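Long-range contact in flagellar hook associated protein type 3 FlgL (Legionella pneumophila subsp. pneumophila, PDB 5YTI), which probably serves as a structural component of the bacterial flagellum, as a hook-associated member of the flagellin family: residues A[97-108]-A[306-317]. Numbering follows the deposited sequence.
Sequences AGNPSLSEEDRK and NLNKPYTSSVEK
Arg107 and Tyr311 stack flat on each other: guanidinium and ring planes lie 4° apart, and CZ of Arg107 stands 3.7 Å from the centroid of the Tyr311 ring, over its face, which makes the pair a cation-pi contact as well. A bend at chi3 (105°) lays the guanidinium flat over the ring, although the two side chains cross at about a right angle, while CD of Arg107 adds a CH-pi contact 4.0 Å from the same centroid. Leu307 CD2 lies over the other guanidinium face, and Lys317 CG over the other face of the tyrosine, giving a layered order Leu307, Arg107, Tyr311, Lys317. Within 97-108, Arg107 NH1 donates to Ala97 O (2.8 Å) on a lone pair in the carbonyl plane, which helps set how the guanidinium is turned in its own plane.

Among the polar contacts, the bond from Tyr311 N to Glu104 OE2 is straight (170°) but weak at 3.4 Å. Apolar packing is represented by Ala97 CB, which touches Leu307 CD2.

Each segment holds a capping box. In one, Asp106 N donates to Ser103 OG and Ser103 N to Asp106 OD2; in the other, Ser313 N donates to Glu316 OE1, with a weak return bond from Glu316 N to Ser313 OG. Glu316 OE1 also accepts from Thr312 N and OG1, tying down the chain just after Tyr311.

The contact thus joins two interhelical connections, one between helices 49-96 and 104-125, the other between 296-307 and 316-374. Thr320 of helix 316-374 touches Arg107 and Tyr311, Asn324 donates a second bond to Ala97 O, and Leu307 packs on Ile93 of helix 49-96 and on Leu110 and Ala111 of helix 104-125.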
loop_
_atom_site.group_PDB
_atom_site.type_symbol
_atom_site.label_atom_id
_atom_site.label_comp_id
_atom_site.label_asym_id
_atom_site.label_seq_id
_atom_site.Cartn_x
_atom_site.Cartn_y
_atom_site.Cartn_z
ATOM N N ALA A 97 23.221 6.562 -6.553
ATOM C CA ALA A 97 23.171 7.406 -5.355
ATOM C C ALA A 97 23.703 6.647 -4.146
ATOM O O ALA A 97 24.069 7.251 -3.131
ATOM C CB ALA A 97 21.759 7.886 -5.096
ATOM N N GLY A 98 23.737 5.324 -4.264
ATOM C CA GLY A 98 24.329 4.494 -3.250
ATOM C C GLY A 98 25.700 3.996 -3.626
ATOM O O GLY A 98 26.262 3.167 -2.915
ATOM N N ASN A 99 26.237 4.484 -4.740
ATOM C CA ASN A 99 27.600 4.139 -5.123
ATOM C C ASN A 99 28.555 5.209 -4.588
ATOM O O ASN A 99 28.379 6.411 -4.828
ATOM C CB ASN A 99 27.744 3.957 -6.649
ATOM C CG ASN A 99 29.139 3.437 -7.074
ATOM O OD1 ASN A 99 29.788 4.040 -7.942
ATOM N ND2 ASN A 99 29.588 2.308 -6.483
ATOM N N PRO A 100 29.566 4.768 -3.842
ATOM C CA PRO A 100 30.400 5.737 -3.157
ATOM C C PRO A 100 31.550 6.231 -4.048
ATOM O O PRO A 100 32.355 7.045 -3.610
ATOM C CB PRO A 100 30.904 4.956 -1.930
ATOM C CG PRO A 100 30.723 3.499 -2.266
ATOM C CD PRO A 100 30.051 3.396 -3.615
ATOM N N SER A 101 31.614 5.751 -5.287
ATOM C CA SER A 101 32.528 6.323 -6.264
ATOM C C SER A 101 32.186 7.795 -6.530
ATOM O O SER A 101 33.067 8.640 -6.476
ATOM C CB SER A 101 32.505 5.543 -7.598
ATOM O OG SER A 101 32.983 4.212 -7.442
ATOM N N LEU A 102 30.912 8.096 -6.780
ATOM C CA LEU A 102 30.498 9.360 -7.427
ATOM C C LEU A 102 30.893 10.651 -6.718
ATOM O O LEU A 102 30.765 10.746 -5.502
ATOM C CB LEU A 102 28.975 9.380 -7.571
ATOM C CG LEU A 102 28.380 8.757 -8.831
ATOM C CD1 LEU A 102 28.727 7.280 -8.951
ATOM C CD2 LEU A 102 26.876 8.976 -8.802
ATOM N N SER A 103 31.326 11.657 -7.480
ATOM C CA SER A 103 31.637 12.958 -6.884
ATOM C C SER A 103 30.344 13.651 -6.465
ATOM O O SER A 103 29.285 13.372 -7.029
ATOM C CB SER A 103 32.411 13.847 -7.866
ATOM O OG SER A 103 31.709 13.992 -9.082
ATOM N N GLU A 104 30.435 14.543 -5.482
ATOM C CA GLU A 104 29.342 15.438 -5.146
ATOM C C GLU A 104 28.738 16.088 -6.407
ATOM O O GLU A 104 27.523 16.276 -6.485
ATOM C CB GLU A 104 29.824 16.535 -4.198
ATOM C CG GLU A 104 29.611 16.240 -2.722
ATOM C CD GLU A 104 29.226 17.485 -1.927
ATOM O OE1 GLU A 104 28.919 18.519 -2.569
ATOM O OE2 GLU A 104 29.211 17.436 -0.670
ATOM N N GLU A 105 29.589 16.429 -7.381
ATOM C CA GLU A 105 29.155 17.071 -8.629
ATOM C C GLU A 105 28.303 16.134 -9.467
ATOM O O GLU A 105 27.310 16.547 -10.069
ATOM C CB GLU A 105 30.374 17.507 -9.455
ATOM C CG GLU A 105 30.077 18.439 -10.626
ATOM C CD GLU A 105 31.292 18.647 -11.536
ATOM O OE1 GLU A 105 31.840 19.780 -11.543
ATOM O OE2 GLU A 105 31.708 17.683 -12.242
ATOM N N ASP A 106 28.714 14.875 -9.537
ATOM C CA ASP A 106 27.964 13.888 -10.290
ATOM C C ASP A 106 26.537 13.796 -9.707
ATOM O O ASP A 106 25.546 13.765 -10.443
ATOM C CB ASP A 106 28.668 12.521 -10.219
ATOM C CG ASP A 106 29.900 12.417 -11.131
ATOM O OD1 ASP A 106 29.752 12.596 -12.368
ATOM O OD2 ASP A 106 31.009 12.103 -10.604
ATOM N N ARG A 107 26.459 13.773 -8.378
ATOM C CA ARG A 107 25.211 13.505 -7.671
ATOM C C ARG A 107 24.307 14.698 -7.772
ATOM O O ARG A 107 23.123 14.542 -7.991
ATOM C CB ARG A 107 25.462 13.139 -6.196
ATOM C CG ARG A 107 26.157 11.789 -6.007
ATOM C CD ARG A 107 26.661 11.507 -4.585
ATOM N NE ARG A 107 25.819 10.556 -3.866
ATOM C CZ ARG A 107 24.883 10.916 -2.996
ATOM N NH1 ARG A 107 24.137 9.997 -2.383
ATOM N NH2 ARG A 107 24.686 12.203 -2.727
ATOM N N LYS A 108 24.855 15.898 -7.639
ATOM C CA LYS A 108 24.005 17.083 -7.676
ATOM C C LYS A 108 23.467 17.228 -9.077
ATOM O O LYS A 108 22.488 17.936 -9.290
ATOM C CB LYS A 108 24.699 18.386 -7.163
ATOM C CG LYS A 108 25.830 18.998 -8.016
ATOM C CD LYS A 108 25.993 20.536 -7.890
ATOM C CE LYS A 108 25.551 21.283 -9.167
ATOM N NZ LYS A 108 25.545 22.777 -9.088
ATOM N N ASN A 306 18.121 13.680 -1.036
ATOM C CA ASN A 306 19.240 12.819 -0.646
ATOM C C ASN A 306 20.472 12.982 -1.544
ATOM O O ASN A 306 21.609 13.005 -1.096
ATOM C CB ASN A 306 18.788 11.370 -0.723
ATOM C CG ASN A 306 19.375 10.526 0.375
ATOM O OD1 ASN A 306 19.181 10.821 1.538
ATOM N ND2 ASN A 306 20.074 9.457 0.010
ATOM N N LEU A 307 20.248 13.075 -2.838
ATOM C CA LEU A 307 21.350 13.305 -3.741
ATOM C C LEU A 307 22.071 14.613 -3.453
ATOM O O LEU A 307 23.210 14.775 -3.858
ATOM C CB LEU A 307 20.834 13.304 -5.172
ATOM C CG LEU A 307 20.467 11.901 -5.586
ATOM C CD1 LEU A 307 19.789 11.918 -6.939
ATOM C CD2 LEU A 307 21.748 11.078 -5.583
ATOM N N ASN A 308 21.385 15.539 -2.783
ATOM C CA ASN A 308 21.924 16.861 -2.422
ATOM C C ASN A 308 22.563 16.933 -1.030
ATOM O O ASN A 308 23.094 17.957 -0.661
ATOM C CB ASN A 308 20.817 17.930 -2.507
ATOM C CG ASN A 308 20.481 18.318 -3.935
ATOM O OD1 ASN A 308 21.357 18.378 -4.815
ATOM N ND2 ASN A 308 19.204 18.589 -4.177
ATOM N N LYS A 309 22.516 15.866 -0.248
ATOM C CA LYS A 309 23.126 15.899 1.074
ATOM C C LYS A 309 24.630 15.986 0.909
ATOM O O LYS A 309 25.146 15.592 -0.118
ATOM C CB LYS A 309 22.811 14.625 1.877
ATOM C CG LYS A 309 21.348 14.407 2.217
ATOM C CD LYS A 309 20.834 15.402 3.246
ATOM C CE LYS A 309 19.474 15.967 2.832
ATOM N NZ LYS A 309 18.998 17.061 3.722
ATOM N N PRO A 310 25.339 16.485 1.928
ATOM C CA PRO A 310 26.791 16.324 1.932
ATOM C C PRO A 310 27.200 14.865 1.739
ATOM O O PRO A 310 26.720 14.006 2.459
ATOM C CB PRO A 310 27.196 16.806 3.339
ATOM C CG PRO A 310 26.101 17.714 3.789
ATOM C CD PRO A 310 24.846 17.261 3.087
ATOM N N TYR A 311 28.084 14.617 0.779
ATOM C CA TYR A 311 28.596 13.273 0.459
ATOM C C TYR A 311 30.099 13.404 0.126
ATOM O O TYR A 311 30.511 13.197 -1.035
ATOM C CB TYR A 311 27.813 12.670 -0.747
ATOM C CG TYR A 311 27.872 11.134 -0.994
ATOM C CD1 TYR A 311 26.970 10.262 -0.371
ATOM C CD2 TYR A 311 28.775 10.577 -1.895
ATOM C CE1 TYR A 311 26.996 8.892 -0.605
ATOM C CE2 TYR A 311 28.802 9.207 -2.130
ATOM C CZ TYR A 311 27.910 8.374 -1.485
ATOM O OH TYR A 311 27.934 7.026 -1.722
ATOM N N THR A 312 30.904 13.787 1.128
ATOM C CA THR A 312 32.384 13.833 0.999
ATOM C C THR A 312 33.091 12.971 2.076
ATOM O O THR A 312 33.916 12.125 1.758
ATOM C CB THR A 312 32.918 15.292 1.007
ATOM O OG1 THR A 312 32.131 16.087 1.902
ATOM C CG2 THR A 312 32.862 15.926 -0.414
ATOM N N SER A 313 32.728 13.159 3.338
ATOM C CA SER A 313 33.314 12.393 4.426
ATOM C C SER A 313 32.517 11.106 4.692
ATOM O O SER A 313 31.285 11.137 4.672
ATOM C CB SER A 313 33.374 13.258 5.709
ATOM O OG SER A 313 32.272 13.040 6.585
ATOM N N SER A 314 33.232 10.001 4.957
ATOM C CA SER A 314 32.655 8.704 5.393
ATOM C C SER A 314 31.462 8.768 6.323
ATOM O O SER A 314 30.627 7.862 6.322
ATOM C CB SER A 314 33.707 7.888 6.132
ATOM O OG SER A 314 34.589 7.292 5.218
ATOM N N VAL A 315 31.408 9.809 7.150
ATOM C CA VAL A 315 30.327 9.953 8.138
ATOM C C VAL A 315 29.061 10.514 7.482
ATOM O O VAL A 315 27.954 10.104 7.800
ATOM C CB VAL A 315 30.735 10.857 9.331
ATOM C CG1 VAL A 315 29.941 10.449 10.560
ATOM C CG2 VAL A 315 32.251 10.801 9.598
ATOM N N GLU A 316 29.237 11.464 6.572
ATOM C CA GLU A 316 28.139 11.970 5.762
ATOM C C GLU A 316 27.602 10.862 4.819
ATOM O O GLU A 316 26.395 10.747 4.622
ATOM C CB GLU A 316 28.600 13.189 4.941
ATOM C CG GLU A 316 29.125 14.386 5.743
ATOM C CD GLU A 316 30.116 15.237 4.941
ATOM O OE1 GLU A 316 30.772 14.689 4.030
ATOM O OE2 GLU A 316 30.257 16.451 5.222
ATOM N N LYS A 317 28.495 10.046 4.257
ATOM C CA LYS A 317 28.116 8.957 3.334
ATOM C C LYS A 317 27.342 7.788 3.940
ATOM O O LYS A 317 26.829 6.948 3.217
ATOM C CB LYS A 317 29.361 8.369 2.664
ATOM C CG LYS A 317 30.047 9.301 1.686
ATOM C CD LYS A 317 31.130 8.593 0.889
ATOM C CE LYS A 317 31.874 9.591 0.019
ATOM N NZ LYS A 317 32.319 8.982 -1.259
#